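Local coordinates for SAM-dependent O-methyltransferase (Thermotoga maritima, PDB 1O54), which probably catalyses the S-adenosyl-L-methionine-dependent methylation of adenosine at N1 of position 58 in tRNA, as in the TRM61 family, at residues Ala150-Ala153 against Glu154-Thr158; Pro214-Asn217 against Gln218-Thr222; Phe59-Gly62 against Pro63-Ile67. All coordinates share one frame; numbering follows the deposited sequence.

Contact 1: residues Ala150-Ala153 against Glu154-Thr158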
ATOM      1  N   ALA A 150       6.007   1.218 -34.898  1.00 24.76           N
ATOM      2  CA  ALA A 150       5.096   0.377 -35.673  1.00 24.60           C
ATOM      3  C   ALA A 150       5.799  -0.917 -36.068  1.00 24.93           C
ATOM      4  O   ALA A 150       5.247  -2.000 -35.972  1.00 24.78           O
ATOM      5  CB  ALA A 150       4.565   1.101 -36.879  1.00 25.24           C
ATOM      6  N   LYS A 151       7.061  -0.800 -36.469  1.00 24.47           N
ATOM      7  CA  LYS A 151       7.801  -1.974 -36.944  1.00 26.14           C
ATOM      8  C   LYS A 151       8.247  -2.843 -35.775  1.00 25.20           C
ATOM      9  O   LYS A 151       8.217  -4.072 -35.873  1.00 24.63           O
ATOM     10  CB  LYS A 151       8.954  -1.544 -37.879  1.00 26.73           C
ATOM     11  CG  LYS A 151       8.423  -0.934 -39.209  1.00 30.64           C
ATOM     12  CD  LYS A 151       9.458  -0.793 -40.290  1.00 37.23           C
ATOM     13  CE  LYS A 151       8.860  -0.278 -41.636  1.00 39.96           C
ATOM     14  NZ  LYS A 151       8.573  -1.353 -42.642  1.00 42.08           N
ATOM     15  N   LEU A 152       8.616  -2.233 -34.657  1.00 25.19           N
ATOM     16  CA  LEU A 152       8.931  -3.034 -33.444  1.00 25.73           C
ATOM     17  C   LEU A 152       7.737  -3.858 -32.957  1.00 25.25           C
ATOM     18  O   LEU A 152       7.819  -5.065 -32.704  1.00 25.36           O
ATOM     19  CB  LEU A 152       9.416  -2.121 -32.316  1.00 26.58           C
ATOM     20  CG  LEU A 152       9.741  -2.773 -30.957  1.00 28.73           C
ATOM     21  CD1 LEU A 152      10.717  -3.944 -31.090  1.00 31.19           C
ATOM     22  CD2 LEU A 152      10.267  -1.729 -29.989  1.00 30.33           C
ATOM     23  N   ALA A 153       6.599  -3.199 -32.853  1.00 25.29           N
ATOM     24  CA  ALA A 153       5.380  -3.886 -32.492  1.00 24.46           C
ATOM     25  C   ALA A 153       4.995  -4.976 -33.471  1.00 24.24           C
ATOM     26  O   ALA A 153       4.572  -6.061 -33.079  1.00 23.72           O
ATOM     27  CB  ALA A 153       4.282  -2.873 -32.341  1.00 25.38           C
ATOM     28  N   GLU A 154       5.132  -4.718 -34.769  1.00 23.93           N
ATOM     29  CA  GLU A 154       4.830  -5.720 -35.753  1.00 24.81           C
ATOM     30  C   GLU A 154       5.735  -6.938 -35.491  1.00 25.54           C
ATOM     31  O   GLU A 154       5.262  -8.075 -35.485  1.00 25.63           O
ATOM     32  CB  GLU A 154       5.038  -5.160 -37.165  1.00 25.19           C
ATOM     33  CG  GLU A 154       4.774  -6.152 -38.251  1.00 27.19           C
ATOM     34  CD  GLU A 154       5.125  -5.596 -39.625  1.00 30.62           C
ATOM     35  OE1 GLU A 154       6.151  -4.889 -39.779  1.00 33.72           O
ATOM     36  OE2 GLU A 154       4.390  -5.914 -40.534  1.00 35.77           O
ATOM     37  N   SER A 155       7.018  -6.687 -35.272  1.00 26.97           N
ATOM     38  CA  SER A 155       7.993  -7.780 -35.050  1.00 27.54           C
ATOM     39  C   SER A 155       7.647  -8.579 -33.783  1.00 27.28           C
ATOM     40  O   SER A 155       7.527  -9.806 -33.824  1.00 27.27           O
ATOM     41  CB  SER A 155       9.411  -7.232 -34.910  1.00 28.68           C
ATOM     42  OG  SER A 155      10.326  -8.312 -34.658  1.00 31.65           O
ATOM     43  N   ASN A 156       7.429  -7.863 -32.687  1.00 27.79           N
ATOM     44  CA  ASN A 156       7.038  -8.504 -31.410  1.00 27.55           C
ATOM     45  C   ASN A 156       5.753  -9.297 -31.517  1.00 27.46           C
ATOM     46  O   ASN A 156       5.707 -10.472 -31.145  1.00 27.38           O
ATOM     47  CB  ASN A 156       6.925  -7.457 -30.304  1.00 28.92           C
ATOM     48  CG  ASN A 156       8.265  -6.938 -29.820  1.00 30.38           C
ATOM     49  OD1 ASN A 156       9.308  -7.590 -29.994  1.00 31.57           O
ATOM     50  ND2 ASN A 156       8.256  -5.749 -29.220  1.00 30.10           N
ATOM     51  N   LEU A 157       4.670  -8.663 -32.008  1.00 25.91           N
ATOM     52  CA  LEU A 157       3.399  -9.349 -32.166  1.00 25.92           C
ATOM     53  C   LEU A 157       3.505 -10.582 -33.055  1.00 26.44           C
ATOM     54  O   LEU A 157       2.822 -11.550 -32.825  1.00 26.30           O
ATOM     55  CB  LEU A 157       2.290  -8.407 -32.663  1.00 26.02           C
ATOM     56  CG  LEU A 157       1.924  -7.341 -31.628  1.00 25.57           C
ATOM     57  CD1 LEU A 157       1.237  -6.165 -32.329  1.00 27.19           C
ATOM     58  CD2 LEU A 157       1.019  -7.841 -30.512  1.00 26.84           C
ATOM     59  N   THR A 158       4.348 -10.533 -34.078  1.00 27.18           N
ATOM     60  CA  THR A 158       4.547 -11.701 -34.947  1.00 28.42           C
ATOM     61  C   THR A 158       5.204 -12.870 -34.160  1.00 29.87           C
ATOM     62  O   THR A 158       4.706 -14.013 -34.171  1.00 29.90           O
ATOM     63  CB  THR A 158       5.382 -11.288 -36.172  1.00 29.22           C
ATOM     64  OG1 THR A 158       4.643 -10.328 -36.957  1.00 27.44           O
ATOM     65  CG2 THR A 158       5.616 -12.462 -37.088  1.00 31.28           C
TER
HETATM   66  O   HOH W   1       8.630  -5.345 -38.348  1.00 34.40           O
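Leu-152 and Asn-156 meet one turn apart on the same helix. The closest side-chain approach is Leu-152 CD1 to Asn-156 ND2 at 3.6 Å, a methyl group set against the amide nitrogen. Behind it the backbone bond from Asn-156 N to Leu-152 O is short, at 2.8 Å, and almost straight (176°). The amide of Asn-156 lies buried, and its ND2 is hydrogen-bonded to Ser-123 O. Its CG stands beside the backbone N (chi1 -73°), which turns the amide back toward Leu-152. A leucine here would probably leave Ser-123 O without this amide donor.

On the solvent side a water donates to both Lys-151 O and Glu-154 OE1, the latter at 2.9 Å. Lys-151 O also accepts from Ser-155 N, so the water is a second donor to it. The ammonium of Lys-151 does not touch the carboxylate: NZ and Glu-154 OE1 are 5.2 Å apart. Further along, Glu-154 O takes Thr-158 N and Thr-158 OG1 from opposite faces of its plane, the hydroxyl at 2.8 Å.

This is regular alpha-helix in the beta-alpha-beta unit of strand 139-143, helix 147-159 and strand 166-169. Ala-150 packs on Ile-168 of strand 166-169 and lies near Glu-144, predicted to bind S-adenosyl-L-methionine. Leu-157 reaches Val-166 of that strand and Cys-127 and Ala-128 of helix 125-134.

Contact 2: residues Pro214-Asn217 against Gln218-Thr222; sequences PTTN and QVQET
The side-chain amide of Gln-218 lies between Thr-215 and Pro-214. Thr-215 OG1 stands somewhat above one side of the amide plane, tilted 25° from it, and donates to Gln-218 OE1 at 2.8 Å. Thr-215 N lies slightly to the other side and gives OE1 a second bond, a weak one of 3.0 Å. The side chains of Pro-214 and Gln-218 cross at about a right angle, and the proline CD is displaced to the same side of the amide plane as Thr-215 N. Gln-218 was modelled in two conformers, so these amide contacts hold for one of them. The very close approach of the proline ring to OE1 is doubtful.

Thr-215 and Gln-218 form a capping box at the start of helix 216-228. Thr-215 is the N-cap: its OG1 accepts from Gln-218 N at 3.1 Å (161°). The hydroxyl can do this because it sits between the backbone N and the carbonyl carbon (chi1 68°), turned back over the first turn. Thus OG1 both accepts from the backbone and donates to the amide, and a backbone N-H of the first turn gains a partner.

Regular helix bonds follow, such as Gln-220 N to Thr-216 O at 2.9 Å. Thr-216 OG1 is hydrogen-bonded to Leu-251 O of the second subunit, so this helix start belongs to the tetramer interface.

Within the chain, Val-219 packs on Tyr-263 and Ile-265 of strand 263-269 and on Cys-213 of strand 207-213. Trp-193, in a loop, touches Gln-218, Glu-221 and Thr-222.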
ATOM      1  N   PRO A 214       1.109   9.020 -15.991  1.00 25.04           N
ATOM      2  CA  PRO A 214       2.174   8.882 -15.027  1.00 24.63           C
ATOM      3  C   PRO A 214       2.126   9.816 -13.828  1.00 24.06           C
ATOM      4  O   PRO A 214       2.719   9.472 -12.812  1.00 25.08           O
ATOM      5  CB  PRO A 214       3.439   9.175 -15.850  1.00 27.07           C
ATOM      6  CG  PRO A 214       3.026  10.025 -16.915  1.00 28.36           C
ATOM      7  CD  PRO A 214       1.603   9.576 -17.262  1.00 27.42           C
ATOM      8  N   THR A 215       1.489  10.974 -13.975  1.00 21.51           N
ATOM      9  CA  THR A 215       1.490  12.001 -12.923  1.00 21.88           C
ATOM     10  C   THR A 215       0.057  12.368 -12.505  1.00 21.14           C
ATOM     11  O   THR A 215      -0.894  12.255 -13.250  1.00 20.74           O
ATOM     12  CB  THR A 215       2.184  13.278 -13.338  1.00 21.86           C
ATOM     13  OG1 THR A 215       1.428  13.964 -14.370  1.00 22.64           O
ATOM     14  CG2 THR A 215       3.574  13.013 -13.920  1.00 21.68           C
ATOM     15  N   THR A 216      -0.041  12.915 -11.306  1.00 21.03           N
ATOM     16  CA  THR A 216      -1.335  13.393 -10.815  1.00 20.86           C
ATOM     17  C   THR A 216      -1.825  14.602 -11.617  1.00 20.64           C
ATOM     18  O   THR A 216      -3.030  14.751 -11.880  1.00 20.90           O
ATOM     19  CB  THR A 216      -1.237  13.765  -9.320  1.00 20.29           C
ATOM     20  OG1 THR A 216      -0.199  14.733  -9.132  1.00 21.88           O
ATOM     21  CG2 THR A 216      -0.903  12.571  -8.501  1.00 22.31           C
ATOM     22  N   ASN A 217      -0.906  15.472 -12.053  1.00 20.62           N
ATOM     23  CA  ASN A 217      -1.280  16.605 -12.917  1.00 20.79           C
ATOM     24  C   ASN A 217      -1.995  16.135 -14.181  1.00 20.77           C
ATOM     25  O   ASN A 217      -2.982  16.682 -14.604  1.00 21.76           O
ATOM     26  CB  ASN A 217      -0.021  17.432 -13.325  1.00 20.42           C
ATOM     27  CG  ASN A 217       0.879  17.798 -12.146  1.00 20.39           C
ATOM     28  OD1 ASN A 217       0.955  18.983 -11.733  1.00 24.95           O
ATOM     29  ND2 ASN A 217       1.566  16.823 -11.609  1.00 18.47           N
ATOM     30  N   GLN A 218      -1.446  15.115 -14.812  1.00 20.68           N
ATOM     31  CA  GLN A 218      -2.041  14.561 -16.009  1.00 21.54           C
ATOM     32  C   GLN A 218      -3.408  13.943 -15.730  1.00 21.96           C
ATOM     33  O   GLN A 218      -4.306  14.077 -16.552  1.00 22.12           O
ATOM     34  CB  GLN A 218      -1.136  13.499 -16.615  0.50 21.64           C
ATOM     35  CG  GLN A 218       0.048  14.034 -17.362  0.50 24.61           C
ATOM     36  CD  GLN A 218       1.070  12.963 -17.594  0.50 28.42           C
ATOM     37  OE1 GLN A 218       1.536  12.368 -16.639  0.50 31.51           O
ATOM     38  NE2 GLN A 218       1.412  12.695 -18.862  0.50 33.11           N
ATOM     39  N   VAL A 219      -3.564  13.257 -14.595  1.00 21.11           N
ATOM     40  CA  VAL A 219      -4.869  12.755 -14.209  1.00 20.19           C
ATOM     41  C   VAL A 219      -5.887  13.873 -14.112  1.00 19.76           C
ATOM     42  O   VAL A 219      -6.984  13.774 -14.647  1.00 20.27           O
ATOM     43  CB  VAL A 219      -4.843  11.944 -12.868  1.00 20.04           C
ATOM     44  CG1 VAL A 219      -6.264  11.549 -12.459  1.00 22.64           C
ATOM     45  CG2 VAL A 219      -3.933  10.713 -12.984  1.00 20.56           C
ATOM     46  N   GLN A 220      -5.518  14.954 -13.433  1.00 20.59           N
ATOM     47  CA  GLN A 220      -6.411  16.093 -13.263  1.00 20.85           C
ATOM     48  C   GLN A 220      -6.878  16.652 -14.610  1.00 21.92           C
ATOM     49  O   GLN A 220      -8.082  16.897 -14.807  1.00 23.24           O
ATOM     50  CB  GLN A 220      -5.709  17.156 -12.443  1.00 21.06           C
ATOM     51  CG  GLN A 220      -5.376  16.715 -11.019  1.00 21.52           C
ATOM     52  CD  GLN A 220      -4.198  17.449 -10.382  1.00 22.71           C
ATOM     53  OE1 GLN A 220      -3.727  18.483 -10.879  1.00 25.71           O
ATOM     54  NE2 GLN A 220      -3.728  16.915  -9.288  1.00 21.71           N
ATOM     55  N   GLU A 221      -5.938  16.875 -15.537  1.00 22.29           N
ATOM     56  CA  GLU A 221      -6.265  17.437 -16.828  1.00 23.91           C
ATOM     57  C   GLU A 221      -7.153  16.476 -17.651  1.00 23.34           C
ATOM     58  O   GLU A 221      -8.112  16.900 -18.315  1.00 23.53           O
ATOM     59  CB  GLU A 221      -4.975  17.797 -17.581  1.00 24.45           C
ATOM     60  CG  GLU A 221      -5.188  18.600 -18.859  1.00 28.25           C
ATOM     61  CD  GLU A 221      -5.842  19.962 -18.661  1.00 34.58           C
ATOM     62  OE1 GLU A 221      -5.529  20.639 -17.682  1.00 36.03           O
ATOM     63  OE2 GLU A 221      -6.676  20.352 -19.518  1.00 40.58           O
ATOM     64  N   THR A 222      -6.870  15.181 -17.566  1.00 21.92           N
ATOM     65  CA  THR A 222      -7.614  14.182 -18.321  1.00 22.81           C
ATOM     66  C   THR A 222      -9.036  14.069 -17.804  1.00 22.72           C
ATOM     67  O   THR A 222     -10.000  14.031 -18.588  1.00 23.52           O
ATOM     68  CB  THR A 222      -6.865  12.840 -18.248  1.00 23.28           C
ATOM     69  OG1 THR A 222      -5.551  12.991 -18.801  1.00 24.19           O
ATOM     70  CG2 THR A 222      -7.559  11.788 -19.116  1.00 24.46           C
TER

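Contact 3: residues Phe59-Gly62 against Pro63-Ile67; sequences FEKG and PGEII
Lys-61 and Ile-66 are joined around a type II beta turn that runs from Gly-62 to Glu-65. Lys-61 NZ donates to Ile-66 O. The modelled length of 2.5 Å is very short, so the exact position of the ammonium is doubtful. The turn itself is closed by Glu-65 N to Gly-62 O, at 3.1 Å with an angle of 155° at the hydrogen. Gly-64 holds the third position of the turn with a positive phi of 92°, where a side chain would jam against the carbonyl oxygen of Pro-63.

The carboxylate of Glu-65 folds back over the chain at Lys-61 and Gly-62. Its OE1 accepts from two waters. One of them also donates to Glu-60 O, and the other accepts from Lys-61 NZ. The lysine and the carboxylate are therefore linked through water, with NZ and Glu-65 OE1 5.1 Å apart. Glu-65 OE2 is hydrogen-bonded to His-11, in the N-terminal histidine run of the construct. A side chain at Gly-62 would come very near this OE2.

The turn leads from the loop after helix 55-58 into strand 66-68, an outer strand of a four-stranded antiparallel sheet within this chain. Ile-67 packs on Ile-77 of neighbouring strand 74-78. Ile-66 touches Tyr-76 of the same strand, and Glu-275 of the fourth subunit.

The side chain of Lys-61 bends at its second torsion (Lys-61 chi2 -99°) and passes obliquely across Glu-65. This brings Lys-61 CD to 3.5 Å from Glu-65 OE1.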
ATOM      1  N   PHE A  59      17.733 -28.787 -28.213  1.00 27.86           N
ATOM      2  CA  PHE A  59      16.926 -29.494 -29.217  1.00 28.23           C
ATOM      3  C   PHE A  59      16.695 -30.976 -28.859  1.00 28.46           C
ATOM      4  O   PHE A  59      15.776 -31.608 -29.399  1.00 29.48           O
ATOM      5  CB  PHE A  59      17.548 -29.427 -30.602  1.00 27.83           C
ATOM      6  CG  PHE A  59      17.693 -28.039 -31.139  1.00 27.96           C
ATOM      7  CD1 PHE A  59      18.938 -27.469 -31.272  1.00 29.26           C
ATOM      8  CD2 PHE A  59      16.585 -27.301 -31.504  1.00 31.73           C
ATOM      9  CE1 PHE A  59      19.091 -26.172 -31.775  1.00 29.89           C
ATOM     10  CE2 PHE A  59      16.733 -25.985 -32.000  1.00 32.54           C
ATOM     11  CZ  PHE A  59      18.000 -25.441 -32.145  1.00 30.96           C
ATOM     12  N   GLU A  60      17.519 -31.514 -27.972  1.00 28.34           N
ATOM     13  CA  GLU A  60      17.382 -32.922 -27.530  1.00 28.98           C
ATOM     14  C   GLU A  60      16.687 -33.062 -26.196  1.00 30.09           C
ATOM     15  O   GLU A  60      16.738 -34.145 -25.584  1.00 29.65           O
ATOM     16  CB  GLU A  60      18.745 -33.550 -27.402  1.00 28.73           C
ATOM     17  CG  GLU A  60      19.676 -33.275 -28.554  1.00 30.32           C
ATOM     18  CD  GLU A  60      19.115 -33.772 -29.879  1.00 29.48           C
ATOM     19  OE1 GLU A  60      17.909 -34.110 -29.983  1.00 31.70           O
ATOM     20  OE2 GLU A  60      19.888 -33.799 -30.808  1.00 34.69           O
ATOM     21  N   LYS A  61      16.091 -31.956 -25.737  1.00 29.72           N
ATOM     22  CA  LYS A  61      15.397 -31.899 -24.461  1.00 31.07           C
ATOM     23  C   LYS A  61      13.999 -31.374 -24.745  1.00 30.95           C
ATOM     24  O   LYS A  61      13.519 -31.456 -25.883  1.00 33.56           O
ATOM     25  CB  LYS A  61      16.170 -30.998 -23.490  1.00 31.00           C
ATOM     26  CG  LYS A  61      17.637 -31.387 -23.271  1.00 34.04           C
ATOM     27  CD  LYS A  61      17.856 -32.169 -22.002  1.00 37.88           C
ATOM     28  CE  LYS A  61      19.333 -32.194 -21.583  1.00 40.43           C
ATOM     29  NZ  LYS A  61      19.446 -32.509 -20.127  1.00 43.10           N
ATOM     30  N   GLY A  62      13.328 -30.816 -23.751  1.00 29.33           N
ATOM     31  CA  GLY A  62      11.935 -30.402 -23.878  1.00 28.72           C
ATOM     32  C   GLY A  62      11.623 -29.468 -22.715  1.00 27.76           C
ATOM     33  O   GLY A  62      12.448 -29.374 -21.799  1.00 26.29           O
ATOM     34  N   PRO A  63      10.490 -28.763 -22.723  1.00 27.44           N
ATOM     35  CA  PRO A  63      10.169 -27.898 -21.611  1.00 26.82           C
ATOM     36  C   PRO A  63      10.051 -28.689 -20.315  1.00 26.04           C
ATOM     37  O   PRO A  63       9.467 -29.795 -20.299  1.00 25.49           O
ATOM     38  CB  PRO A  63       8.833 -27.264 -22.016  1.00 28.57           C
ATOM     39  CG  PRO A  63       8.760 -27.463 -23.449  1.00 28.90           C
ATOM     40  CD  PRO A  63       9.442 -28.694 -23.764  1.00 29.40           C
ATOM     41  N   GLY A  64      10.618 -28.122 -19.258  1.00 24.47           N
ATOM     42  CA  GLY A  64      10.595 -28.712 -17.946  1.00 24.21           C
ATOM     43  C   GLY A  64      11.809 -29.574 -17.689  1.00 24.10           C
ATOM     44  O   GLY A  64      12.007 -30.002 -16.577  1.00 25.22           O
ATOM     45  N   GLU A  65      12.618 -29.813 -18.709  1.00 24.82           N
ATOM     46  CA  GLU A  65      13.832 -30.613 -18.538  1.00 24.39           C
ATOM     47  C   GLU A  65      15.040 -29.766 -18.126  1.00 25.87           C
ATOM     48  O   GLU A  65      15.109 -28.566 -18.393  1.00 25.73           O
ATOM     49  CB  GLU A  65      14.155 -31.384 -19.822  1.00 25.12           C
ATOM     50  CG  GLU A  65      13.105 -32.400 -20.218  1.00 26.55           C
ATOM     51  CD  GLU A  65      13.504 -33.227 -21.445  1.00 30.65           C
ATOM     52  OE1 GLU A  65      14.702 -33.543 -21.640  1.00 34.40           O
ATOM     53  OE2 GLU A  65      12.618 -33.565 -22.218  1.00 35.37           O
ATOM     54  N   ILE A  66      16.017 -30.451 -17.530  1.00 27.12           N
ATOM     55  CA  ILE A  66      17.271 -29.866 -17.076  1.00 29.00           C
ATOM     56  C   ILE A  66      18.255 -29.639 -18.220  1.00 29.92           C
ATOM     57  O   ILE A  66      18.409 -30.473 -19.135  1.00 29.73           O
ATOM     58  CB  ILE A  66      17.906 -30.795 -16.009  1.00 29.37           C
ATOM     59  CG1 ILE A  66      17.069 -30.720 -14.728  1.00 30.85           C
ATOM     60  CG2 ILE A  66      19.363 -30.435 -15.761  1.00 31.74           C
ATOM     61  CD1 ILE A  66      17.342 -31.804 -13.711  1.00 31.94           C
ATOM     62  N   ILE A  67      18.965 -28.524 -18.116  1.00 30.65           N
ATOM     63  CA  ILE A  67      20.119 -28.234 -18.950  1.00 32.25           C
ATOM     64  C   ILE A  67      21.231 -27.789 -17.993  1.00 33.09           C
ATOM     65  O   ILE A  67      20.985 -27.025 -17.065  1.00 32.70           O
ATOM     66  CB  ILE A  67      19.770 -27.155 -20.026  1.00 33.07           C
ATOM     67  CG1 ILE A  67      20.955 -26.857 -20.954  1.00 35.53           C
ATOM     68  CG2 ILE A  67      19.320 -25.861 -19.395  1.00 34.33           C
ATOM     69  CD1 ILE A  67      21.278 -27.951 -21.906  1.00 37.90           C
TER
HETATM   70  O   HOH W   2      15.546 -35.350 -23.541  1.00 37.08           O
HETATM   71  O   HOH W   3      16.648 -34.149 -19.745  1.00 54.97           O

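Along the chain contact 3 comes first, then contact 1, then contact 2. None touches another. Contacts 1 and 2 belong to the class I-like methyltransferase domain, on helices 147-159 and 216-228, which pack against strands of one mixed sheet. Their centres are 29 Å apart. Contact 3 lies at the small N-terminal antiparallel sheet, 28 Å from contact 1 and 48 Å from contact 2 between centres. Contacts 2 and 3 fall on opposite sides of the chain's centre, yet both touch the fourth subunit. Contact 1 meets no other chain and lies close to a predicted cofactor residue. The outer two thus take part in tetramer assembly.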